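Local coordinates for N-terminal acetyltransferase-like protein (PDB 5NNP) that probably serves as the TPR-built auxiliary subunit of an N-terminal acetyltransferase complex of the NatA type, at residues L390-A393 with L394-E398; A559-D562 with A563-Y567. All coordinates share one frame; numbering follows the deposited sequence.

Contact 1 of 2, residues L390-A393 with L394-E398; sequences LTRA and LEYVE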
ATOM      1  N   LEU A 390     -35.110  -5.083   5.932  1.00 48.79           N
ATOM      2  CA  LEU A 390     -35.059  -3.763   5.328  1.00 49.11           C
ATOM      3  C   LEU A 390     -36.287  -2.925   5.662  1.00 56.30           C
ATOM      4  O   LEU A 390     -36.217  -1.696   5.701  1.00 58.23           O
ATOM      5  CB  LEU A 390     -34.898  -3.881   3.815  1.00 47.31           C
ATOM      6  CG  LEU A 390     -33.618  -4.593   3.379  1.00 45.66           C
ATOM      7  CD1 LEU A 390     -33.475  -4.526   1.875  1.00 43.78           C
ATOM      8  CD2 LEU A 390     -32.403  -3.984   4.064  1.00 51.43           C
ATOM      9  N   THR A 391     -37.409  -3.580   5.921  1.00 57.01           N
ATOM     10  CA  THR A 391     -38.610  -2.830   6.242  1.00 59.14           C
ATOM     11  C   THR A 391     -38.467  -2.160   7.605  1.00 59.86           C
ATOM     12  O   THR A 391     -38.716  -0.961   7.753  1.00 58.98           O
ATOM     13  CB  THR A 391     -39.850  -3.718   6.232  1.00 57.26           C
ATOM     14  OG1 THR A 391     -40.107  -4.159   4.891  1.00 58.64           O
ATOM     15  CG2 THR A 391     -41.034  -2.931   6.750  1.00 56.35           C
ATOM     16  N   ARG A 392     -38.050  -2.941   8.594  1.00 57.15           N
ATOM     17  CA  ARG A 392     -37.836  -2.421   9.933  1.00 52.72           C
ATOM     18  C   ARG A 392     -36.715  -1.398   9.948  1.00 53.96           C
ATOM     19  O   ARG A 392     -36.746  -0.431  10.721  1.00 51.44           O
ATOM     20  CB  ARG A 392     -37.524  -3.558  10.904  1.00 48.44           C
ATOM     21  CG  ARG A 392     -38.655  -4.544  11.037  1.00 51.62           C
ATOM     22  CD  ARG A 392     -38.397  -5.571  12.121  1.00 49.77           C
ATOM     23  NE  ARG A 392     -38.082  -4.959  13.402  1.00 54.41           N
ATOM     24  CZ  ARG A 392     -37.820  -5.657  14.500  1.00 61.18           C
ATOM     25  NH1 ARG A 392     -37.852  -6.983  14.462  1.00 65.20           N
ATOM     26  NH2 ARG A 392     -37.532  -5.035  15.633  1.00 63.27           N
ATOM     27  N   ALA A 393     -35.717  -1.611   9.101  1.00 38.31           N
ATOM     28  CA  ALA A 393     -34.600  -0.695   9.064  1.00 44.62           C
ATOM     29  C   ALA A 393     -35.102   0.671   8.602  1.00 48.07           C
ATOM     30  O   ALA A 393     -34.738   1.707   9.160  1.00 48.28           O
ATOM     31  CB  ALA A 393     -33.487  -1.224   8.145  1.00 49.62           C
ATOM     32  N   LEU A 394     -35.959   0.659   7.589  1.00 51.17           N
ATOM     33  CA  LEU A 394     -36.567   1.881   7.086  1.00 48.31           C
ATOM     34  C   LEU A 394     -37.312   2.624   8.179  1.00 48.37           C
ATOM     35  O   LEU A 394     -37.148   3.838   8.327  1.00 49.27           O
ATOM     36  CB  LEU A 394     -37.529   1.568   5.947  1.00 54.45           C
ATOM     37  CG  LEU A 394     -37.187   2.206   4.605  1.00 57.92           C
ATOM     38  CD1 LEU A 394     -38.357   2.092   3.657  1.00 48.69           C
ATOM     39  CD2 LEU A 394     -36.749   3.651   4.781  1.00 60.43           C
ATOM     40  N   GLU A 395     -38.142   1.895   8.931  1.00 42.06           N
ATOM     41  CA  GLU A 395     -38.921   2.498  10.007  1.00 46.83           C
ATOM     42  C   GLU A 395     -38.019   3.196  11.009  1.00 56.51           C
ATOM     43  O   GLU A 395     -38.285   4.336  11.388  1.00 62.51           O
ATOM     44  CB  GLU A 395     -39.766   1.458  10.736  1.00 45.51           C
ATOM     45  CG  GLU A 395     -40.675   0.668   9.843  1.00 62.22           C
ATOM     46  CD  GLU A 395     -41.228  -0.559  10.542  1.00 70.88           C
ATOM     47  OE1 GLU A 395     -40.820  -0.818  11.696  1.00 77.45           O
ATOM     48  OE2 GLU A 395     -42.066  -1.262   9.936  1.00 70.26           O
ATOM     49  N   TYR A 396     -36.961   2.506  11.438  1.00 51.14           N
ATOM     50  CA  TYR A 396     -36.050   3.048  12.440  1.00 51.25           C
ATOM     51  C   TYR A 396     -35.303   4.285  11.945  1.00 51.23           C
ATOM     52  O   TYR A 396     -35.116   5.241  12.702  1.00 55.67           O
ATOM     53  CB  TYR A 396     -35.039   1.996  12.888  1.00 53.69           C
ATOM     54  CG  TYR A 396     -35.581   0.978  13.862  1.00 54.79           C
ATOM     55  CD1 TYR A 396     -36.004   1.351  15.128  1.00 59.89           C
ATOM     56  CD2 TYR A 396     -35.644  -0.359  13.524  1.00 53.59           C
ATOM     57  CE1 TYR A 396     -36.493   0.408  16.026  1.00 56.02           C
ATOM     58  CE2 TYR A 396     -36.130  -1.297  14.403  1.00 56.28           C
ATOM     59  CZ  TYR A 396     -36.551  -0.914  15.651  1.00 52.47           C
ATOM     60  OH  TYR A 396     -37.022  -1.863  16.524  1.00 47.51           O
ATOM     61  N   VAL A 397     -34.871   4.277  10.688  1.00 40.40           N
ATOM     62  CA  VAL A 397     -34.144   5.429  10.178  1.00 39.82           C
ATOM     63  C   VAL A 397     -35.082   6.625  10.035  1.00 38.55           C
ATOM     64  O   VAL A 397     -34.681   7.760  10.282  1.00 45.59           O
ATOM     65  CB  VAL A 397     -33.452   5.144   8.829  1.00 45.42           C
ATOM     66  CG1 VAL A 397     -32.807   6.394   8.267  1.00 50.45           C
ATOM     67  CG2 VAL A 397     -32.400   4.070   9.003  1.00 44.86           C
ATOM     68  N   GLU A 398     -36.324   6.373   9.645  1.00 33.50           N
ATOM     69  CA  GLU A 398     -37.304   7.447   9.516  1.00 48.83           C
ATOM     70  C   GLU A 398     -37.632   8.097  10.866  1.00 49.16           C
ATOM     71  O   GLU A 398     -37.834   9.315  10.941  1.00 52.77           O
ATOM     72  CB  GLU A 398     -38.600   6.937   8.864  1.00 47.64           C
ATOM     73  CG  GLU A 398     -38.545   6.820   7.345  1.00 50.44           C
ATOM     74  CD  GLU A 398     -38.242   8.146   6.645  1.00 62.97           C
ATOM     75  OE1 GLU A 398     -37.972   8.119   5.431  1.00 69.61           O
ATOM     76  OE2 GLU A 398     -38.279   9.220   7.293  1.00 63.76           O
TER
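Arg392 and Tyr396 lie side by side on neighbouring turns of one helix and point the same way. The guanidinium and ring planes are turned 35° apart, so the two groups do not stack flat. Arg392 NH2 meets Tyr396 OH at 3.3 Å, with the hydroxyl at the guanidinium edge, near its plane. This hydrogen bond is weak. The arginine chain is bent at chi3 (54°), which helps bring NH2 alongside the phenol. At the root of the ring, the CD2 side of Tyr396 meets Arg392 O obliquely. That same oxygen, Arg392 O, accepts the backbone N-H of Tyr396 at 3.0 Å.

Thr391 and Glu395 meet differently. Their side chains cross at a slant, and Thr391 CG2 touches Glu395 OE2 at 3.7 Å. Glu395 CG also packs 3.3 Å from Thr391 O. Arg392 and Glu395 carry opposite charges, but Arg392 NE and Glu395 OE1 stay 5.2 Å apart and make no salt bridge. Ala393 and Val397 are buried one turn apart; Val397 CG2 rests 3.3 Å from Ala393 O, which accepts the N-H of Val397.

Both ends of the arginine-tyrosine pair have further partners. Tyr382 makes a cation-pi contact with Arg392, and Tyr396 OH and Glu347 OE1 form a second, weak hydrogen bond. An alanine in place of Tyr396 would probably leave Arg392 NH2 without its hydroxyl partner and open a gap against Leu378 and Ala379.

Helix 369-381 packs on Tyr396 and Val397, while helix 408-421 meets Leu390, Ala393 and Val397. These i to i+4 contacts belong to a helix packed between its neighbours in an alpha-helical TPR array, within a predicted TPR repeat.

Contact 2 of 2, residues A559-D562 with A563-Y567; sequences AALD and AVNLY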
ATOM      1  N   ALA A 559      -9.799  -3.923 -11.029  1.00 41.29           N
ATOM      2  CA  ALA A 559      -9.732  -3.300 -12.341  1.00 35.57           C
ATOM      3  C   ALA A 559      -9.165  -4.264 -13.364  1.00 40.70           C
ATOM      4  O   ALA A 559      -9.589  -4.252 -14.514  1.00 47.67           O
ATOM      5  CB  ALA A 559      -8.893  -2.030 -12.295  1.00 32.28           C
ATOM      6  N   ALA A 560      -8.204  -5.091 -12.955  1.00 31.79           N
ATOM      7  CA  ALA A 560      -7.562  -6.006 -13.896  1.00 39.11           C
ATOM      8  C   ALA A 560      -8.499  -7.132 -14.315  1.00 42.66           C
ATOM      9  O   ALA A 560      -8.515  -7.541 -15.478  1.00 45.31           O
ATOM     10  CB  ALA A 560      -6.289  -6.583 -13.304  1.00 41.91           C
ATOM     11  N   LEU A 561      -9.288  -7.636 -13.378  1.00 34.10           N
ATOM     12  CA  LEU A 561     -10.243  -8.674 -13.737  1.00 41.53           C
ATOM     13  C   LEU A 561     -11.362  -8.090 -14.607  1.00 48.27           C
ATOM     14  O   LEU A 561     -11.918  -8.786 -15.447  1.00 47.21           O
ATOM     15  CB  LEU A 561     -10.812  -9.344 -12.492  1.00 41.65           C
ATOM     16  CG  LEU A 561     -11.868 -10.420 -12.742  1.00 48.12           C
ATOM     17  CD1 LEU A 561     -11.378 -11.535 -13.667  1.00 41.97           C
ATOM     18  CD2 LEU A 561     -12.294 -10.998 -11.418  1.00 49.14           C
ATOM     19  N   ASP A 562     -11.678  -6.810 -14.417  1.00 47.60           N
ATOM     20  CA  ASP A 562     -12.629  -6.130 -15.301  1.00 40.99           C
ATOM     21  C   ASP A 562     -12.111  -6.109 -16.740  1.00 36.89           C
ATOM     22  O   ASP A 562     -12.795  -6.556 -17.653  1.00 39.10           O
ATOM     23  CB  ASP A 562     -12.910  -4.691 -14.846  1.00 41.17           C
ATOM     24  CG  ASP A 562     -13.613  -4.610 -13.494  1.00 41.80           C
ATOM     25  OD1 ASP A 562     -14.116  -5.630 -12.975  1.00 39.84           O
ATOM     26  OD2 ASP A 562     -13.668  -3.497 -12.940  1.00 40.10           O
ATOM     27  N   ALA A 563     -10.912  -5.568 -16.940  1.00 40.68           N
ATOM     28  CA  ALA A 563     -10.271  -5.574 -18.263  1.00 45.91           C
ATOM     29  C   ALA A 563     -10.328  -6.953 -18.947  1.00 45.92           C
ATOM     30  O   ALA A 563     -10.713  -7.060 -20.103  1.00 44.95           O
ATOM     31  CB  ALA A 563      -8.809  -5.107 -18.154  1.00 37.36           C
ATOM     32  N   VAL A 564      -9.946  -8.003 -18.229  1.00 42.73           N
ATOM     33  CA  VAL A 564      -9.852  -9.327 -18.829  1.00 51.62           C
ATOM     34  C   VAL A 564     -11.234  -9.820 -19.256  1.00 61.12           C
ATOM     35  O   VAL A 564     -11.401 -10.345 -20.358  1.00 66.10           O
ATOM     36  CB  VAL A 564      -9.183 -10.337 -17.864  1.00 48.75           C
ATOM     37  CG1 VAL A 564      -9.434 -11.763 -18.311  1.00 43.17           C
ATOM     38  CG2 VAL A 564      -7.675 -10.056 -17.767  1.00 42.96           C
ATOM     39  N   ASN A 565     -12.225  -9.621 -18.396  1.00 55.46           N
ATOM     40  CA  ASN A 565     -13.608  -9.934 -18.734  1.00 52.95           C
ATOM     41  C   ASN A 565     -14.158  -9.132 -19.926  1.00 54.40           C
ATOM     42  O   ASN A 565     -14.931  -9.657 -20.733  1.00 53.54           O
ATOM     43  CB  ASN A 565     -14.500  -9.715 -17.511  1.00 43.47           C
ATOM     44  CG  ASN A 565     -14.390 -10.842 -16.507  1.00 47.95           C
ATOM     45  OD1 ASN A 565     -14.038 -11.977 -16.856  1.00 48.42           O
ATOM     46  ND2 ASN A 565     -14.701 -10.542 -15.253  1.00 52.73           N
ATOM     47  N   LEU A 566     -13.756  -7.871 -20.042  1.00 48.76           N
ATOM     48  CA  LEU A 566     -14.229  -7.021 -21.128  1.00 45.70           C
ATOM     49  C   LEU A 566     -13.562  -7.378 -22.457  1.00 52.60           C
ATOM     50  O   LEU A 566     -14.192  -7.271 -23.513  1.00 62.00           O
ATOM     51  CB  LEU A 566     -13.996  -5.547 -20.794  1.00 45.60           C
ATOM     52  CG  LEU A 566     -14.441  -4.497 -21.817  1.00 56.12           C
ATOM     53  CD1 LEU A 566     -15.891  -4.718 -22.263  1.00 45.98           C
ATOM     54  CD2 LEU A 566     -14.241  -3.076 -21.265  1.00 42.08           C
ATOM     55  N   TYR A 567     -12.302  -7.808 -22.416  1.00 44.27           N
ATOM     56  CA  TYR A 567     -11.627  -8.270 -23.638  1.00 53.27           C
ATOM     57  C   TYR A 567     -12.214  -9.605 -24.114  1.00 56.57           C
ATOM     58  O   TYR A 567     -12.373  -9.831 -25.314  1.00 59.60           O
ATOM     59  CB  TYR A 567     -10.112  -8.412 -23.428  1.00 48.25           C
ATOM     60  CG  TYR A 567      -9.324  -7.114 -23.516  1.00 53.38           C
ATOM     61  CD1 TYR A 567      -9.385  -6.317 -24.654  1.00 51.04           C
ATOM     62  CD2 TYR A 567      -8.503  -6.697 -22.470  1.00 52.04           C
ATOM     63  CE1 TYR A 567      -8.667  -5.141 -24.746  1.00 49.88           C
ATOM     64  CE2 TYR A 567      -7.782  -5.514 -22.553  1.00 54.05           C
ATOM     65  CZ  TYR A 567      -7.865  -4.745 -23.695  1.00 54.24           C
ATOM     66  OH  TYR A 567      -7.144  -3.575 -23.784  1.00 50.82           O
TER
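Leu561 and Asn565 meet one turn apart on helix 554-572, their side chains crossing at an angle. From Asn565 CB the chain can be followed outward. Asn565 CB lies 3.4 Å from Leu561 O, and it also passes near Asp562 O. Asn565 CG keeps the same 3.4 Å from Leu561 O. With CG beside its own backbone N (chi1 -77°), the amide turns back over the preceding turn. Asn565 ND2 then comes to 3.8 Å from Leu561 CG and equally near CD1. It is also close to Leu561 O, but at a poor angle, so this is no hydrogen bond. Asn565 OD1 is the more distant amide atom, with Leu561 CD1 at 4.2 Å. The amide thus meets the leucine branch through van der Waals contact. The oxygen of Leu561 is taken by the backbone N-H of Asn565 instead, at 3.1 Å.

The other side chains of the turn meet mainly backbone. Val564 CG2 packs 3.5 Å from Ala560 O, and Leu566 CB is the same distance from Asp562 O. Leu566 N hydrogen-bonds to Asp562 O at 2.9 Å.

Asp562 and Leu566 meet helices 487-499 and 503-523, while Leu561 and Val564 pack on helix 673-685. Ala559 touches Val513 and Thr491, and Ala563 touches Phe661 of helix 654-668. Asp562 OD2 also lies close to Glu495 OE2; the like charges might raise the proton affinity of one carboxylate.

The regular i to i+4 ladder and helix-on-helix packing fit the alpha-helical array of a NatA auxiliary subunit.

Both contacts are local, within one helix each, and fall in the range assigned to the NatA auxiliary subunit. The helices differ: 390-403 for contact 1 and 554-572 for contact 2. Their centres are about 37 Å apart, and their nearest atoms about 24 Å, so they do not touch. Contact 1 lies farther out, about 38 Å from the chain centre, and is partly buried. One weak side-chain hydrogen bond crosses its turns. Contact 2, about 19 Å from that centre, is mostly buried and rich in alanine. No side-chain hydrogen bond spans its segments. Each segment pair packs against other helices of its own chain.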